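Local structure of IroE-like serine hydrolase (Shewanella oneidensis, 3GFF) at residues L17-Y28 with F117-S128; V29-A37 with Q72-G80. The protein probably hydrolyses ester bonds, as a putative serine esterase of the alpha/beta-hydrolase clan resembling the siderophore esterase IroE. All blocks are in the same frame, centred on the assembly; numbering follows the deposited sequence.

Contacts 1 and 2 share strand 24-31 of the central alpha/beta-hydrolase sheet, near the edge formed by strand 12-19. Contact 1 packs this strand and its hairpin partner, strand 12-19, against helix 114-132. Contact 2 pairs the next part of the strand with strand 77-81, its other neighbour in the sheet. Their centres lie about 21 Å apart, yet they meet where the segments join: Tyr28 CB is 3.2 Å from Gly80 O. Along the chain, contact 2 is nested within the loop that contact 1 closes. In contact 1 the Phe117 side chain lies near, without touching, the probable nucleophile elbow around Ser145.

Contact 1. Residues L17-Y28 with F117-S128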
loop_
_atom_site.group_PDB
_atom_site.type_symbol
_atom_site.label_atom_id
_atom_site.label_comp_id
_atom_site.label_asym_id
_atom_site.label_seq_id
_atom_site.Cartn_x
_atom_site.Cartn_y
_atom_site.Cartn_z
ATOM N N LEU A 17 1.448 11.463 26.868
ATOM C CA LEU A 17 2.573 12.112 27.490
ATOM C C LEU A 17 2.197 13.570 27.797
ATOM O O LEU A 17 1.699 14.304 26.915
ATOM C CB LEU A 17 3.740 12.041 26.497
ATOM C CG LEU A 17 5.154 12.420 26.892
ATOM C CD1 LEU A 17 6.121 11.994 25.806
ATOM C CD2 LEU A 17 5.232 13.909 27.125
ATOM N N GLU A 18 2.430 13.995 29.029
ATOM C CA GLU A 18 2.205 15.393 29.400
ATOM C C GLU A 18 3.410 16.168 28.897
ATOM O O GLU A 18 4.491 15.977 29.412
ATOM C CB GLU A 18 2.054 15.574 30.910
ATOM C CG GLU A 18 0.796 14.964 31.501
ATOM C CD GLU A 18 -0.493 15.412 30.794
ATOM O OE1 GLU A 18 -0.944 16.579 30.994
ATOM O OE2 GLU A 18 -1.071 14.582 30.054
ATOM N N SER A 19 3.236 17.012 27.874
ATOM C CA SER A 19 4.343 17.806 27.350
ATOM C C SER A 19 4.500 19.050 28.181
ATOM O O SER A 19 3.632 19.901 28.175
ATOM C CB SER A 19 4.146 18.224 25.888
ATOM O OG SER A 19 5.223 19.046 25.455
ATOM N N ARG A 20 5.602 19.121 28.923
ATOM C CA ARG A 20 5.970 20.317 29.681
ATOM C C ARG A 20 6.340 21.464 28.720
ATOM O O ARG A 20 6.028 22.617 28.981
ATOM C CB ARG A 20 7.183 19.972 30.514
ATOM C CG ARG A 20 6.983 18.714 31.356
ATOM C CD ARG A 20 6.938 18.995 32.739
ATOM N NE ARG A 20 8.240 19.507 33.099
ATOM C CZ ARG A 20 8.522 20.037 34.276
ATOM N NH1 ARG A 20 7.595 20.095 35.250
ATOM N NH2 ARG A 20 9.737 20.506 34.487
ATOM N N LEU A 21 7.053 21.107 27.641
ATOM C CA LEU A 21 7.440 22.018 26.565
ATOM C C LEU A 21 6.245 22.641 25.837
ATOM O O LEU A 21 6.218 23.833 25.641
ATOM C CB LEU A 21 8.261 21.273 25.489
ATOM C CG LEU A 21 9.774 21.383 25.586
ATOM C CD1 LEU A 21 10.496 20.368 24.706
ATOM C CD2 LEU A 21 10.129 22.834 25.190
ATOM N N LEU A 22 5.311 21.800 25.387
ATOM C CA LEU A 22 4.117 22.250 24.678
ATOM C C LEU A 22 2.962 22.662 25.635
ATOM O O LEU A 22 1.970 23.240 25.190
ATOM C CB LEU A 22 3.683 21.193 23.623
ATOM C CG LEU A 22 4.722 20.959 22.502
ATOM C CD1 LEU A 22 4.329 19.901 21.467
ATOM C CD2 LEU A 22 5.027 22.296 21.800
ATOM N N LYS A 23 3.109 22.396 26.930
ATOM C CA LYS A 23 2.110 22.776 27.942
ATOM C C LYS A 23 0.726 22.166 27.630
ATOM O O LYS A 23 -0.319 22.800 27.796
ATOM C CB LYS A 23 2.057 24.312 28.087
ATOM C CG LYS A 23 1.624 24.804 29.466
ATOM C CD LYS A 23 1.594 26.342 29.601
ATOM C CE LYS A 23 1.543 26.802 31.088
ATOM N NZ LYS A 23 0.350 26.343 31.908
ATOM N N GLU A 24 0.740 20.909 27.192
ATOM C CA GLU A 24 -0.480 20.168 26.854
ATOM C C GLU A 24 -0.232 18.676 26.943
ATOM O O GLU A 24 0.901 18.219 27.053
ATOM C CB GLU A 24 -0.960 20.520 25.422
ATOM C CG GLU A 24 0.054 20.216 24.337
ATOM C CD GLU A 24 -0.320 20.734 22.931
ATOM O OE1 GLU A 24 -1.200 21.605 22.786
ATOM O OE2 GLU A 24 0.318 20.297 21.960
ATOM N N THR A 25 -1.323 17.931 26.897
ATOM C CA THR A 25 -1.292 16.491 26.804
ATOM C C THR A 25 -1.088 16.159 25.336
ATOM O O THR A 25 -1.740 16.746 24.468
ATOM C CB THR A 25 -2.633 15.896 27.215
ATOM O OG1 THR A 25 -2.954 16.365 28.523
ATOM C CG2 THR A 25 -2.580 14.348 27.211
ATOM N N ARG A 26 -0.160 15.251 25.070
ATOM C CA ARG A 26 0.112 14.786 23.743
ATOM C C ARG A 26 -0.214 13.291 23.646
ATOM O O ARG A 26 0.207 12.516 24.479
ATOM C CB ARG A 26 1.578 15.067 23.354
ATOM C CG ARG A 26 1.840 16.450 22.779
ATOM C CD ARG A 26 0.863 16.686 21.622
ATOM N NE ARG A 26 1.285 17.696 20.677
ATOM C CZ ARG A 26 1.516 17.515 19.384
ATOM N NH1 ARG A 26 1.319 16.374 18.767
ATOM N NH2 ARG A 26 1.903 18.541 18.670
ATOM N N GLU A 27 -0.979 12.910 22.625
ATOM C CA GLU A 27 -1.326 11.517 22.374
ATOM C C GLU A 27 -0.520 10.935 21.226
ATOM O O GLU A 27 -0.082 11.638 20.282
ATOM C CB GLU A 27 -2.832 11.356 22.095
ATOM C CG GLU A 27 -3.672 11.620 23.322
ATOM C CD GLU A 27 -5.169 11.532 23.067
ATOM O OE1 GLU A 27 -5.630 11.692 21.910
ATOM O OE2 GLU A 27 -5.894 11.314 24.056
ATOM N N TYR A 28 -0.285 9.642 21.344
ATOM C CA TYR A 28 0.436 8.909 20.330
ATOM C C TYR A 28 0.107 7.421 20.400
ATOM O O TYR A 28 -0.410 6.930 21.403
ATOM C CB TYR A 28 1.942 9.171 20.437
ATOM C CG TYR A 28 2.634 8.654 21.666
ATOM C CD1 TYR A 28 2.712 9.422 22.812
ATOM C CD2 TYR A 28 3.249 7.413 21.666
ATOM C CE1 TYR A 28 3.385 8.973 23.918
ATOM C CE2 TYR A 28 3.918 6.956 22.766
ATOM C CZ TYR A 28 4.000 7.742 23.887
ATOM O OH TYR A 28 4.633 7.290 25.017
ATOM N N PHE A 117 7.991 21.802 18.492
ATOM C CA PHE A 117 7.432 20.472 18.315
ATOM C C PHE A 117 8.568 19.432 18.127
ATOM O O PHE A 117 8.488 18.308 18.671
ATOM C CB PHE A 117 6.401 20.478 17.181
ATOM C CG PHE A 117 5.932 19.118 16.755
ATOM C CD1 PHE A 117 5.019 18.418 17.503
ATOM C CD2 PHE A 117 6.387 18.553 15.568
ATOM C CE1 PHE A 117 4.564 17.174 17.079
ATOM C CE2 PHE A 117 5.954 17.311 15.156
ATOM C CZ PHE A 117 5.057 16.618 15.908
ATOM N N LEU A 118 9.613 19.784 17.362
ATOM C CA LEU A 118 10.778 18.911 17.236
ATOM C C LEU A 118 11.459 18.760 18.611
ATOM O O LEU A 118 11.926 17.676 18.980
ATOM C CB LEU A 118 11.769 19.435 16.187
ATOM C CG LEU A 118 11.363 19.132 14.741
ATOM C CD1 LEU A 118 12.070 20.074 13.738
ATOM C CD2 LEU A 118 11.610 17.606 14.451
ATOM N N ASP A 119 11.530 19.851 19.368
ATOM C CA ASP A 119 12.102 19.789 20.722
ATOM C C ASP A 119 11.284 18.834 21.577
ATOM O O ASP A 119 11.831 18.058 22.378
ATOM C CB ASP A 119 12.123 21.160 21.363
ATOM C CG ASP A 119 13.160 22.083 20.745
ATOM O OD1 ASP A 119 14.082 21.636 20.032
ATOM O OD2 ASP A 119 13.031 23.273 20.965
ATOM N N PHE A 120 9.964 18.896 21.428
ATOM C CA PHE A 120 9.049 17.951 22.100
ATOM C C PHE A 120 9.415 16.488 21.809
ATOM O O PHE A 120 9.424 15.648 22.701
ATOM C CB PHE A 120 7.583 18.236 21.742
ATOM C CG PHE A 120 6.690 16.984 21.754
ATOM C CD1 PHE A 120 6.337 16.358 22.946
ATOM C CD2 PHE A 120 6.199 16.445 20.549
ATOM C CE1 PHE A 120 5.514 15.207 22.957
ATOM C CE2 PHE A 120 5.396 15.257 20.547
ATOM C CZ PHE A 120 5.069 14.654 21.764
ATOM N N ILE A 121 9.727 16.199 20.556
ATOM C CA ILE A 121 10.105 14.851 20.147
ATOM C C ILE A 121 11.437 14.451 20.796
ATOM O O ILE A 121 11.533 13.397 21.412
ATOM C CB ILE A 121 10.163 14.707 18.601
ATOM C CG1 ILE A 121 8.760 14.870 17.999
ATOM C CG2 ILE A 121 10.823 13.336 18.184
ATOM C CD1 ILE A 121 8.736 14.933 16.480
ATOM N N GLU A 122 12.443 15.313 20.704
ATOM C CA GLU A 122 13.764 14.976 21.228
ATOM C C GLU A 122 13.917 15.018 22.712
ATOM O O GLU A 122 14.682 14.222 23.267
ATOM C CB GLU A 122 14.844 15.874 20.602
ATOM C CG GLU A 122 14.994 15.627 19.114
ATOM C CD GLU A 122 16.236 16.225 18.523
ATOM O OE1 GLU A 122 16.286 17.440 18.262
ATOM O OE2 GLU A 122 17.157 15.452 18.252
ATOM N N LYS A 123 13.228 15.965 23.350
ATOM C CA LYS A 123 13.404 16.187 24.764
ATOM C C LYS A 123 12.398 15.410 25.610
ATOM O O LYS A 123 12.707 15.071 26.731
ATOM C CB LYS A 123 13.376 17.688 25.087
ATOM C CG LYS A 123 14.462 18.494 24.369
ATOM C CD LYS A 123 15.859 18.198 24.900
ATOM C CE LYS A 123 16.914 19.220 24.344
ATOM N NZ LYS A 123 18.308 18.982 24.877
ATOM N N GLU A 124 11.232 15.090 25.048
ATOM C CA GLU A 124 10.201 14.374 25.791
ATOM C C GLU A 124 9.762 13.056 25.167
ATOM O O GLU A 124 9.952 11.990 25.771
ATOM C CB GLU A 124 9.011 15.288 25.987
ATOM C CG GLU A 124 9.344 16.570 26.727
ATOM C CD GLU A 124 8.208 17.570 26.780
ATOM O OE1 GLU A 124 7.417 17.668 25.825
ATOM O OE2 GLU A 124 8.115 18.303 27.764
ATOM N N LEU A 125 9.217 13.088 23.957
ATOM C CA LEU A 125 8.707 11.850 23.362
ATOM C C LEU A 125 9.778 10.734 23.134
ATOM O O LEU A 125 9.629 9.628 23.666
ATOM C CB LEU A 125 7.903 12.137 22.091
ATOM C CG LEU A 125 7.166 10.931 21.457
ATOM C CD1 LEU A 125 6.099 10.338 22.361
ATOM C CD2 LEU A 125 6.558 11.305 20.096
ATOM N N ALA A 126 10.838 11.000 22.379
ATOM C CA ALA A 126 11.805 9.929 22.119
ATOM C C ALA A 126 12.434 9.327 23.417
ATOM O O ALA A 126 12.483 8.106 23.600
ATOM C CB ALA A 126 12.871 10.352 21.064
ATOM N N PRO A 127 12.907 10.166 24.323
ATOM C CA PRO A 127 13.424 9.561 25.548
ATOM C C PRO A 127 12.432 8.614 26.245
ATOM O O PRO A 127 12.837 7.603 26.823
ATOM C CB PRO A 127 13.729 10.780 26.433
ATOM C CG PRO A 127 13.920 11.903 25.491
ATOM C CD PRO A 127 13.108 11.625 24.283
ATOM N N SER A 128 11.145 8.950 26.199
ATOM C CA SER A 128 10.093 8.163 26.857
ATOM C C SER A 128 9.899 6.790 26.183
ATOM O O SER A 128 9.799 5.767 26.862
ATOM C CB SER A 128 8.777 8.948 26.869
ATOM O OG SER A 128 7.752 8.182 27.437
#
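A beta hairpin packs here against helix 114-132, near the edge of the central sheet formed by strand 12-19. The hairpin joins strands 12-19 and 24-31 and carries a G1 bulge. From the helix, Glu124 OE1 takes the hydroxyl of Ser19 OG at 2.6 Å through its syn lone pair. Glu124 OE2 accepts Leu21 N at 3.0 Å (168°), and more weakly Arg20 N. Ser19 OG also accepts Leu22 N, an ST motif. With an alanine in place of Glu124, Ser19 OG and Leu21 N would probably lose their acceptor, and the turn its tie to the helix.

Leu17 CD1 lies 3.6 Å from Leu125 CA, Leu22 CD1 3.7 Å from Phe120 CB, and Leu21 CD1 rests on the helix backbone at Asp119 O. Leu125 CD1 sits over one face of the Tyr28 ring, 3.5 Å from its centroid. With Leu125 CG anti to the backbone N (chi1 -173°), chi2 (63°) turns CD1 onto the ring. Arg26 CG lies over a face of Phe120; Arg26 NH2 meets Phe117 CD1 obliquely at 3.3 Å and makes a salt bridge to Asp89, as NE does to Glu24. One carboxylate thus ties down the turn, and side chains pack the strands on the helix.

Contact 2. Residues V29-A37 with Q72-G80; sequences VIALPEGYA and QIPKVIIVG
Strands 24-31 and 77-81 pair antiparallel here, inside the mixed central sheet. Val29 and Gly80 form one hydrogen-bonded pair: Val29 N gives to Gly80 O at 2.9 Å, and Gly80 N returns to Val29 O at 2.8 Å. Ala31 and Ile78 form the next. Ala31 N meets Ile78 O at 2.8 Å, and Ile78 N reaches Ala31 O at 2.9 Å. Ile30 and Val79 make the non-hydrogen-bonded pair between them.

Side chains alternate between the two faces. Ala31 CB meets Ile78 CB at 3.9 Å, on the face where Val29 and Ile78 pack on Phe55 of helix 51-65. Val29 CG2 stands between the backbone N and the carbonyl carbon (chi1 of CG1 -77°), which lays it against Gly80. A beta carbon at Gly80 would probably come too close to this methyl.

Strand 24-31, the second strand of the alpha/beta-hydrolase sheet, runs antiparallel to both its neighbours. Strand 77-81 begins the parallel run, with strand 43-48 on its other side.

Beyond Ala31 the chain leaves the sheet. Pro33 CD lies 3.4 Å from Val76 O, and Pro33 CB packs on Lys75 CB. A type II beta turn follows from Pro33 to Tyr36. The Lys75 chain, bent at chi2 and chi4, brings its CE 3.6 Å from Glu34 CG; the two charged ends stay apart.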
loop_
_atom_site.group_PDB
_atom_site.type_symbol
_atom_site.label_atom_id
_atom_site.label_comp_id
_atom_site.label_asym_id
_atom_site.label_seq_id
_atom_site.Cartn_x
_atom_site.Cartn_y
_atom_site.Cartn_z
ATOM N N VAL A 29 0.421 6.716 19.322
ATOM C CA VAL A 29 0.184 5.281 19.199
ATOM C C VAL A 29 1.491 4.551 18.854
ATOM O O VAL A 29 2.327 5.078 18.139
ATOM C CB VAL A 29 -0.881 4.969 18.104
ATOM C CG1 VAL A 29 -2.287 5.260 18.591
ATOM C CG2 VAL A 29 -0.569 5.743 16.805
ATOM N N ILE A 30 1.668 3.361 19.411
ATOM C CA ILE A 30 2.855 2.513 19.190
ATOM C C ILE A 30 2.435 1.152 18.608
ATOM O O ILE A 30 1.515 0.559 19.112
ATOM C CB ILE A 30 3.543 2.164 20.537
ATOM C CG1 ILE A 30 4.058 3.403 21.260
ATOM C CG2 ILE A 30 4.690 1.182 20.345
ATOM C CD1 ILE A 30 4.740 3.056 22.595
ATOM N N ALA A 31 3.107 0.683 17.558
ATOM C CA ALA A 31 2.906 -0.656 17.002
ATOM C C ALA A 31 4.259 -1.326 17.201
ATOM O O ALA A 31 5.289 -0.771 16.792
ATOM C CB ALA A 31 2.537 -0.616 15.505
ATOM N N LEU A 32 4.262 -2.471 17.890
ATOM C CA LEU A 32 5.480 -3.216 18.149
ATOM C C LEU A 32 5.636 -4.266 17.031
ATOM O O LEU A 32 4.662 -4.801 16.540
ATOM C CB LEU A 32 5.421 -3.886 19.540
ATOM C CG LEU A 32 5.437 -2.963 20.767
ATOM C CD1 LEU A 32 5.263 -3.787 22.018
ATOM C CD2 LEU A 32 6.748 -2.134 20.866
ATOM N N PRO A 33 6.870 -4.555 16.625
ATOM C CA PRO A 33 7.019 -5.539 15.580
ATOM C C PRO A 33 6.627 -6.912 16.064
ATOM O O PRO A 33 6.602 -7.181 17.278
ATOM C CB PRO A 33 8.518 -5.491 15.261
ATOM C CG PRO A 33 9.137 -5.024 16.443
ATOM C CD PRO A 33 8.175 -4.053 17.084
ATOM N N GLU A 34 6.245 -7.780 15.137
ATOM C CA GLU A 34 5.911 -9.104 15.539
ATOM C C GLU A 34 7.231 -9.765 15.959
ATOM O O GLU A 34 8.297 -9.500 15.385
ATOM C CB GLU A 34 5.072 -9.859 14.514
ATOM C CG GLU A 34 5.544 -10.000 13.104
ATOM C CD GLU A 34 4.435 -10.619 12.181
ATOM O OE1 GLU A 34 3.465 -11.247 12.673
ATOM O OE2 GLU A 34 4.527 -10.457 10.946
ATOM N N GLY A 35 7.124 -10.564 17.021
ATOM C CA GLY A 35 8.242 -11.212 17.674
ATOM C C GLY A 35 8.862 -10.337 18.756
ATOM O O GLY A 35 9.754 -10.795 19.449
ATOM N N TYR A 36 8.404 -9.084 18.909
ATOM C CA TYR A 36 8.982 -8.175 19.902
ATOM C C TYR A 36 9.261 -8.817 21.284
ATOM O O TYR A 36 10.404 -8.829 21.744
ATOM C CB TYR A 36 8.145 -6.900 20.063
ATOM C CG TYR A 36 8.836 -5.934 20.987
ATOM C CD1 TYR A 36 9.899 -5.134 20.538
ATOM C CD2 TYR A 36 8.469 -5.848 22.329
ATOM C CE1 TYR A 36 10.569 -4.269 21.421
ATOM C CE2 TYR A 36 9.127 -4.989 23.197
ATOM C CZ TYR A 36 10.168 -4.211 22.754
ATOM O OH TYR A 36 10.807 -3.383 23.660
ATOM N N ALA A 37 8.227 -9.371 21.915
ATOM C CA ALA A 37 8.332 -9.993 23.231
ATOM C C ALA A 37 9.223 -11.235 23.306
ATOM O O ALA A 37 9.608 -11.644 24.405
ATOM C CB ALA A 37 6.920 -10.329 23.776
ATOM N N GLN A 72 10.609 -7.713 3.086
ATOM C CA GLN A 72 11.127 -6.701 2.197
ATOM C C GLN A 72 11.812 -5.598 2.976
ATOM O O GLN A 72 12.711 -4.926 2.456
ATOM C CB GLN A 72 9.991 -6.153 1.328
ATOM C CG GLN A 72 9.314 -7.251 0.500
ATOM C CD GLN A 72 10.259 -7.899 -0.498
ATOM O OE1 GLN A 72 10.763 -7.239 -1.407
ATOM N NE2 GLN A 72 10.484 -9.193 -0.347
ATOM N N ILE A 73 11.370 -5.367 4.207
ATOM C CA ILE A 73 12.055 -4.411 5.043
ATOM C C ILE A 73 12.234 -5.106 6.383
ATOM O O ILE A 73 11.593 -6.122 6.622
ATOM C CB ILE A 73 11.310 -3.064 5.129
ATOM C CG1 ILE A 73 9.943 -3.211 5.805
ATOM C CG2 ILE A 73 11.154 -2.429 3.739
ATOM C CD1 ILE A 73 9.199 -1.887 5.974
ATOM N N PRO A 74 13.131 -4.600 7.247
ATOM C CA PRO A 74 13.257 -5.223 8.555
ATOM C C PRO A 74 12.103 -4.841 9.489
ATOM O O PRO A 74 11.274 -3.966 9.172
ATOM C CB PRO A 74 14.602 -4.701 9.071
ATOM C CG PRO A 74 14.882 -3.479 8.334
ATOM C CD PRO A 74 14.058 -3.472 7.074
ATOM N N LYS A 75 12.050 -5.506 10.632
ATOM C CA LYS A 75 11.051 -5.197 11.649
ATOM C C LYS A 75 11.345 -3.828 12.280
ATOM O O LYS A 75 12.475 -3.493 12.494
ATOM C CB LYS A 75 11.066 -6.292 12.717
ATOM C CG LYS A 75 10.674 -7.705 12.212
ATOM C CD LYS A 75 9.222 -7.773 11.924
ATOM C CE LYS A 75 8.713 -9.208 11.654
ATOM N NZ LYS A 75 9.253 -9.812 10.410
ATOM N N VAL A 76 10.325 -3.022 12.547
ATOM C CA VAL A 76 10.513 -1.718 13.194
ATOM C C VAL A 76 9.449 -1.490 14.275
ATOM O O VAL A 76 8.446 -2.190 14.306
ATOM C CB VAL A 76 10.386 -0.566 12.196
ATOM C CG1 VAL A 76 11.431 -0.720 11.050
ATOM C CG2 VAL A 76 8.951 -0.497 11.625
ATOM N N ILE A 77 9.723 -0.518 15.148
ATOM C CA ILE A 77 8.798 0.008 16.148
ATOM C C ILE A 77 8.179 1.212 15.421
ATOM O O ILE A 77 8.898 2.047 14.887
ATOM C CB ILE A 77 9.526 0.486 17.442
ATOM C CG1 ILE A 77 10.110 -0.723 18.208
ATOM C CG2 ILE A 77 8.581 1.298 18.367
ATOM C CD1 ILE A 77 11.065 -0.374 19.318
ATOM N N ILE A 78 6.849 1.237 15.322
ATOM C CA ILE A 78 6.145 2.322 14.642
ATOM C C ILE A 78 5.519 3.238 15.686
ATOM O O ILE A 78 4.774 2.762 16.559
ATOM C CB ILE A 78 5.028 1.809 13.718
ATOM C CG1 ILE A 78 5.553 0.649 12.862
ATOM C CG2 ILE A 78 4.529 2.951 12.815
ATOM C CD1 ILE A 78 4.534 0.031 11.970
ATOM N N VAL A 79 5.885 4.520 15.644
ATOM C CA VAL A 79 5.316 5.524 16.521
ATOM C C VAL A 79 4.510 6.529 15.687
ATOM O O VAL A 79 5.073 7.188 14.847
ATOM C CB VAL A 79 6.396 6.274 17.325
ATOM C CG1 VAL A 79 5.739 7.347 18.213
ATOM C CG2 VAL A 79 7.126 5.298 18.196
ATOM N N GLY A 80 3.191 6.595 15.906
ATOM C CA GLY A 80 2.309 7.569 15.244
ATOM C C GLY A 80 2.022 8.735 16.188
ATOM O O GLY A 80 1.527 8.539 17.303
#